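PDB 4B46: tubulin-like protein CetZ1 from Haloferax volcanii, which binds and probably hydrolyses GTP as a tubulin-like cytoskeletal protein, and controls cell shape, being essential for the rod-shaped cells needed for efficient swimming. Local coordinates for residues 118-123 with 159-164; 273-278 with 315-320. One frame throughout, in Å; residues are numbered along the deposited sequence.

Interaction 1 (118-123 with 159-164); sequences VLAKHL and REVDNL
Ala120 of helix 111-126 meets Glu160 and Val161, at the turn that leads from helix 144-160 into strand 163-168, in the Rossmann-like GTPase domain of the tubulin/FtsZ family. The contact illustrates how a helix and the turn that leads into the next strand can come close where the residue between them is an alanine. The apolar part is small: the methyl of Ala120 points at the turn, and its CB lies 3.6 Å from CG1 of Val161. The same methyl sits 3.7 Å from the backbone O of Glu160 and 4.1 Å from Glu160 CB, so the backbones come near, with the CA atoms of Lys121 and Glu160 5.3 Å apart.

Toward solvent the chemistry turns polar, yet no hydrogen bond crosses. Glu160 has CG beside its own backbone N (chi1 -58°) and a second bend at chi2 (-60°), which brings the carboxylate against the aliphatic stem of Lys121. Opposite charges lie near without pairing: Lys121 NZ remains 5.1 Å from Glu160 OE2, so any attraction is probably modest. Beyond the contact, Asp162 ties the turn to strand 131-137 and forms a salt bridge with Lys124, while Leu119 packs on strand 3-8. The closest approach of the carboxylate is through OE1, 3.3 Å from CG of Lys121.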
loop_
_atom_site.group_PDB
_atom_site.type_symbol
_atom_site.label_atom_id
_atom_site.label_comp_id
_atom_site.label_asym_id
_atom_site.label_seq_id
_atom_site.Cartn_x
_atom_site.Cartn_y
_atom_site.Cartn_z
ATOM N N VAL A 118 -15.701 2.963 1.382
ATOM C CA VAL A 118 -16.970 2.620 0.759
ATOM C C VAL A 118 -16.723 1.594 -0.336
ATOM O O VAL A 118 -17.436 0.596 -0.439
ATOM C CB VAL A 118 -17.685 3.877 0.191
ATOM C CG1 VAL A 118 -18.856 3.485 -0.734
ATOM C CG2 VAL A 118 -18.165 4.756 1.324
ATOM N N LEU A 119 -15.690 1.822 -1.136
ATOM C CA LEU A 119 -15.361 0.870 -2.189
ATOM C C LEU A 119 -14.933 -0.477 -1.609
ATOM O O LEU A 119 -15.363 -1.530 -2.108
ATOM C CB LEU A 119 -14.263 1.404 -3.115
ATOM C CG LEU A 119 -13.808 0.408 -4.196
ATOM C CD1 LEU A 119 -14.962 -0.052 -5.099
ATOM C CD2 LEU A 119 -12.662 0.985 -5.024
ATOM N N ALA A 120 -14.093 -0.449 -0.569
ATOM C CA ALA A 120 -13.591 -1.701 0.015
ATOM C C ALA A 120 -14.743 -2.578 0.485
ATOM O O ALA A 120 -14.760 -3.780 0.235
ATOM C CB ALA A 120 -12.607 -1.430 1.161
ATOM N N LYS A 121 -15.712 -1.960 1.156
ATOM C CA LYS A 121 -16.900 -2.657 1.627
ATOM C C LYS A 121 -17.704 -3.241 0.457
ATOM O O LYS A 121 -18.148 -4.390 0.506
ATOM C CB LYS A 121 -17.771 -1.704 2.453
ATOM C CG LYS A 121 -18.899 -2.403 3.186
ATOM C CD LYS A 121 -19.762 -1.425 3.967
ATOM C CE LYS A 121 -20.913 -2.153 4.649
ATOM N NZ LYS A 121 -21.904 -1.218 5.249
ATOM N N HIS A 122 -17.875 -2.442 -0.592
ATOM C CA HIS A 122 -18.595 -2.872 -1.793
ATOM C C HIS A 122 -17.911 -4.086 -2.426
ATOM O O HIS A 122 -18.571 -5.057 -2.816
ATOM C CB HIS A 122 -18.665 -1.705 -2.785
ATOM C CG HIS A 122 -19.058 -2.102 -4.175
ATOM N ND1 HIS A 122 -20.371 -2.197 -4.582
ATOM C CD2 HIS A 122 -18.305 -2.401 -5.260
ATOM C CE1 HIS A 122 -20.412 -2.556 -5.854
ATOM N NE2 HIS A 122 -19.173 -2.691 -6.288
ATOM N N LEU A 123 -16.586 -4.028 -2.526
ATOM C CA LEU A 123 -15.823 -5.125 -3.119
ATOM C C LEU A 123 -15.928 -6.434 -2.327
ATOM O O LEU A 123 -16.100 -7.511 -2.913
ATOM C CB LEU A 123 -14.362 -4.735 -3.287
ATOM C CG LEU A 123 -14.083 -3.654 -4.327
ATOM C CD1 LEU A 123 -12.604 -3.256 -4.312
ATOM C CD2 LEU A 123 -14.494 -4.150 -5.694
ATOM N N ARG A 159 -11.486 -1.263 9.104
ATOM C CA ARG A 159 -12.561 -2.198 9.388
ATOM C C ARG A 159 -13.171 -2.818 8.131
ATOM O O ARG A 159 -13.852 -3.839 8.213
ATOM C CB ARG A 159 -13.647 -1.519 10.230
ATOM C CG ARG A 159 -13.276 -1.374 11.703
ATOM C CD ARG A 159 -14.105 -0.296 12.385
ATOM N NE ARG A 159 -13.799 -0.153 13.809
ATOM C CZ ARG A 159 -12.728 0.470 14.301
ATOM N NH1 ARG A 159 -11.828 1.005 13.487
ATOM N NH2 ARG A 159 -12.551 0.550 15.614
ATOM N N GLU A 160 -12.925 -2.215 6.970
ATOM C CA GLU A 160 -13.578 -2.674 5.732
ATOM C C GLU A 160 -12.684 -3.477 4.802
ATOM O O GLU A 160 -13.156 -4.005 3.803
ATOM C CB GLU A 160 -14.151 -1.490 4.943
ATOM C CG GLU A 160 -15.170 -0.641 5.706
ATOM C CD GLU A 160 -16.393 -1.416 6.162
ATOM O OE1 GLU A 160 -16.646 -2.533 5.661
ATOM O OE2 GLU A 160 -17.113 -0.896 7.032
ATOM N N VAL A 161 -11.394 -3.546 5.106
ATOM C CA VAL A 161 -10.475 -4.356 4.309
ATOM C C VAL A 161 -10.026 -5.604 5.067
ATOM O O VAL A 161 -10.134 -5.674 6.292
ATOM C CB VAL A 161 -9.229 -3.560 3.910
ATOM C CG1 VAL A 161 -9.600 -2.455 2.922
ATOM C CG2 VAL A 161 -8.538 -2.975 5.150
ATOM N N ASP A 162 -9.496 -6.584 4.347
ATOM C CA ASP A 162 -8.907 -7.750 5.018
ATOM C C ASP A 162 -7.611 -7.395 5.753
ATOM O O ASP A 162 -7.243 -8.043 6.728
ATOM C CB ASP A 162 -8.694 -8.885 4.024
ATOM C CG ASP A 162 -10.007 -9.358 3.419
ATOM O OD1 ASP A 162 -10.897 -9.748 4.196
ATOM O OD2 ASP A 162 -10.164 -9.289 2.186
ATOM N N ASN A 163 -6.943 -6.345 5.288
ATOM C CA ASN A 163 -5.724 -5.852 5.916
ATOM C C ASN A 163 -5.430 -4.473 5.354
ATOM O O ASN A 163 -5.617 -4.218 4.166
ATOM C CB ASN A 163 -4.534 -6.791 5.648
ATOM C CG ASN A 163 -3.362 -6.546 6.602
ATOM O OD1 ASN A 163 -2.722 -5.479 6.580
ATOM N ND2 ASN A 163 -3.075 -7.540 7.443
ATOM N N LEU A 164 -4.983 -3.573 6.214
ATOM C CA LEU A 164 -4.666 -2.234 5.761
ATOM C C LEU A 164 -3.163 -2.012 5.825
ATOM O O LEU A 164 -2.594 -1.891 6.900
ATOM C CB LEU A 164 -5.409 -1.188 6.599
ATOM C CG LEU A 164 -5.078 0.252 6.203
ATOM C CD1 LEU A 164 -5.489 0.510 4.748
ATOM C CD2 LEU A 164 -5.750 1.235 7.157
#

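Interaction 2 (273-278 with 315-320); sequences SLVRKA and RKWIEE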
loop_
_atom_site.group_PDB
_atom_site.type_symbol
_atom_site.label_atom_id
_atom_site.label_comp_id
_atom_site.label_asym_id
_atom_site.label_seq_id
_atom_site.Cartn_x
_atom_site.Cartn_y
_atom_site.Cartn_z
ATOM N N SER A 273 22.563 -9.148 6.224
ATOM C CA SER A 273 22.760 -7.705 6.387
ATOM C C SER A 273 21.595 -6.877 5.849
ATOM O O SER A 273 21.140 -5.943 6.508
ATOM C CB SER A 273 24.070 -7.254 5.731
ATOM O OG SER A 273 25.179 -7.619 6.533
ATOM N N LEU A 274 21.126 -7.201 4.645
ATOM C CA LEU A 274 19.956 -6.529 4.088
ATOM C C LEU A 274 18.731 -6.723 4.977
ATOM O O LEU A 274 17.932 -5.801 5.155
ATOM C CB LEU A 274 19.633 -7.058 2.693
ATOM C CG LEU A 274 20.358 -6.502 1.474
ATOM C CD1 LEU A 274 19.725 -7.111 0.237
ATOM C CD2 LEU A 274 20.296 -4.972 1.422
ATOM N N VAL A 275 18.587 -7.931 5.515
ATOM C CA VAL A 275 17.479 -8.259 6.400
ATOM C C VAL A 275 17.505 -7.342 7.623
ATOM O O VAL A 275 16.493 -6.729 7.978
ATOM C CB VAL A 275 17.515 -9.753 6.828
ATOM C CG1 VAL A 275 16.501 -10.033 7.915
ATOM C CG2 VAL A 275 17.254 -10.662 5.632
ATOM N N ARG A 276 18.669 -7.235 8.251
ATOM C CA ARG A 276 18.838 -6.322 9.382
ATOM C C ARG A 276 18.560 -4.862 9.014
ATOM O O ARG A 276 17.861 -4.160 9.745
ATOM C CB ARG A 276 20.226 -6.472 10.013
ATOM C CG ARG A 276 20.460 -7.855 10.631
ATOM C CD ARG A 276 21.658 -7.872 11.594
ATOM N NE ARG A 276 22.908 -7.523 10.924
ATOM C CZ ARG A 276 23.639 -8.387 10.230
ATOM N NH1 ARG A 276 23.243 -9.647 10.121
ATOM N NH2 ARG A 276 24.760 -7.994 9.643
ATOM N N LYS A 277 19.094 -4.413 7.881
ATOM C CA LYS A 277 18.911 -3.025 7.450
ATOM C C LYS A 277 17.448 -2.710 7.199
ATOM O O LYS A 277 16.972 -1.612 7.520
ATOM C CB LYS A 277 19.727 -2.731 6.193
ATOM C CG LYS A 277 21.211 -2.602 6.447
ATOM C CD LYS A 277 22.004 -2.782 5.166
ATOM C CE LYS A 277 23.493 -2.896 5.446
ATOM N NZ LYS A 277 24.238 -3.212 4.200
ATOM N N ALA A 278 16.730 -3.677 6.629
ATOM C CA ALA A 278 15.311 -3.508 6.348
ATOM C C ALA A 278 14.494 -3.474 7.636
ATOM O O ALA A 278 13.560 -2.675 7.764
ATOM C CB ALA A 278 14.806 -4.619 5.423
ATOM N N ARG A 315 15.079 -15.397 8.632
ATOM C CA ARG A 315 13.822 -15.719 9.307
ATOM C C ARG A 315 14.017 -15.865 10.817
ATOM O O ARG A 315 13.228 -15.334 11.605
ATOM C CB ARG A 315 13.205 -17.004 8.734
ATOM C CG ARG A 315 12.653 -16.874 7.322
ATOM C CD ARG A 315 12.156 -18.234 6.811
ATOM N NE ARG A 315 11.073 -18.756 7.642
ATOM C CZ ARG A 315 10.884 -20.048 7.900
ATOM N NH1 ARG A 315 11.708 -20.953 7.390
ATOM N NH2 ARG A 315 9.873 -20.431 8.670
ATOM N N LYS A 316 15.048 -16.598 11.222
ATOM C CA LYS A 316 15.332 -16.749 12.653
ATOM C C LYS A 316 15.613 -15.404 13.315
ATOM O O LYS A 316 15.108 -15.116 14.398
ATOM C CB LYS A 316 16.515 -17.689 12.892
ATOM C CG LYS A 316 16.208 -19.142 12.584
ATOM C CD LYS A 316 17.386 -20.037 12.921
ATOM C CE LYS A 316 17.017 -21.500 12.761
ATOM N NZ LYS A 316 18.193 -22.386 13.025
ATOM N N TRP A 317 16.427 -14.586 12.666
ATOM C CA TRP A 317 16.752 -13.276 13.218
ATOM C C TRP A 317 15.488 -12.404 13.348
ATOM O O TRP A 317 15.284 -11.735 14.364
ATOM C CB TRP A 317 17.852 -12.599 12.390
ATOM C CG TRP A 317 18.347 -11.297 12.974
ATOM C CD1 TRP A 317 19.381 -11.130 13.857
ATOM C CD2 TRP A 317 17.825 -9.985 12.719
ATOM N NE1 TRP A 317 19.532 -9.794 14.161
ATOM C CE2 TRP A 317 18.590 -9.073 13.476
ATOM C CE3 TRP A 317 16.783 -9.494 11.923
ATOM C CZ2 TRP A 317 18.346 -7.699 13.461
ATOM C CZ3 TRP A 317 16.546 -8.128 11.908
ATOM C CH2 TRP A 317 17.325 -7.247 12.677
ATOM N N ILE A 318 14.622 -12.441 12.342
ATOM C CA ILE A 318 13.364 -11.690 12.405
ATOM C C ILE A 318 12.493 -12.162 13.569
ATOM O O ILE A 318 11.868 -11.358 14.266
ATOM C CB ILE A 318 12.600 -11.750 11.058
ATOM C CG1 ILE A 318 13.353 -10.919 10.016
ATOM C CG2 ILE A 318 11.147 -11.250 11.203
ATOM C CD1 ILE A 318 12.864 -11.096 8.604
ATOM N N GLU A 319 12.453 -13.470 13.785
ATOM C CA GLU A 319 11.690 -14.005 14.899
ATOM C C GLU A 319 12.234 -13.491 16.242
ATOM O O GLU A 319 11.473 -13.116 17.131
ATOM C CB GLU A 319 11.680 -15.536 14.852
ATOM C CG GLU A 319 11.225 -16.178 16.151
ATOM C CD GLU A 319 9.814 -15.767 16.539
ATOM O OE1 GLU A 319 9.035 -15.339 15.653
ATOM O OE2 GLU A 319 9.483 -15.870 17.738
ATOM N N GLU A 320 13.556 -13.455 16.369
ATOM C CA GLU A 320 14.206 -12.902 17.556
ATOM C C GLU A 320 13.821 -11.450 17.805
ATOM O O GLU A 320 13.615 -11.047 18.947
ATOM C CB GLU A 320 15.727 -13.016 17.436
ATOM C CG GLU A 320 16.220 -14.462 17.346
ATOM C CD GLU A 320 17.713 -14.567 17.103
ATOM O OE1 GLU A 320 18.470 -13.747 17.667
ATOM O OE2 GLU A 320 18.129 -15.471 16.347
#
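The indole of Trp317 carries the stem of Arg276 over one face of its six-membered ring, a CH-pi contact between helices 265-280 and 308-322, which pack side by side on the sheet of the tubulin-like C-terminal domain. Arg276 CG stands 3.6 Å from the ring centroid and 16° off the normal. CD of Arg276 follows on the same face, 3.8 Å from NE1 of Trp317. The guanidinium takes no part in a parallel stack: the chain bends at chi3 and its plane is turned 71° from the indole, while one of its faces lies over CA of Ser273, one turn back on its own helix. With CG of Trp317 anti to the backbone N, the ring reaches across to the neighbouring helix, where it also touches Ala279 and Leu280.

The segments run roughly parallel, their axes 10.3 Å apart at a crossing angle of -27°, a separation that side chains must fill. Nearer the sheet, Val275 and Ile318 do so, approaching at about a right angle, and both rest on Leu297 of strand 294-301. A leucine in place of Trp317 would probably leave the Arg276 methylenes without a flat surface to lie on and open a gap on the outer side of the helix pair. Val275 joins the two layers: its CG1 is 4.1 Å from CE3 of Trp317, an oblique approach, and 3.9 Å from CD1 of Ile318.

Overall arrangement
The two contacts show one principle, a helix packing against its neighbour in the layer that covers a sheet, a turn in one case and a second helix in the other. Interaction 1 belongs to the GTPase domain and interaction 2 to the C-terminal domain; they share no helix. Both are partly buried. In 118-123 with 159-164 a methyl suffices because the backbones are close, and the outer side lays a carboxylate against a lysine stem. In 273-278 with 315-320, where the backbones stand farther apart, branched aliphatics and an indole fill the space, with an arginine stem on the indole face outside. The centre of interaction 1 is about 13 Å from the centre of the chain, that of interaction 2 about 22 Å.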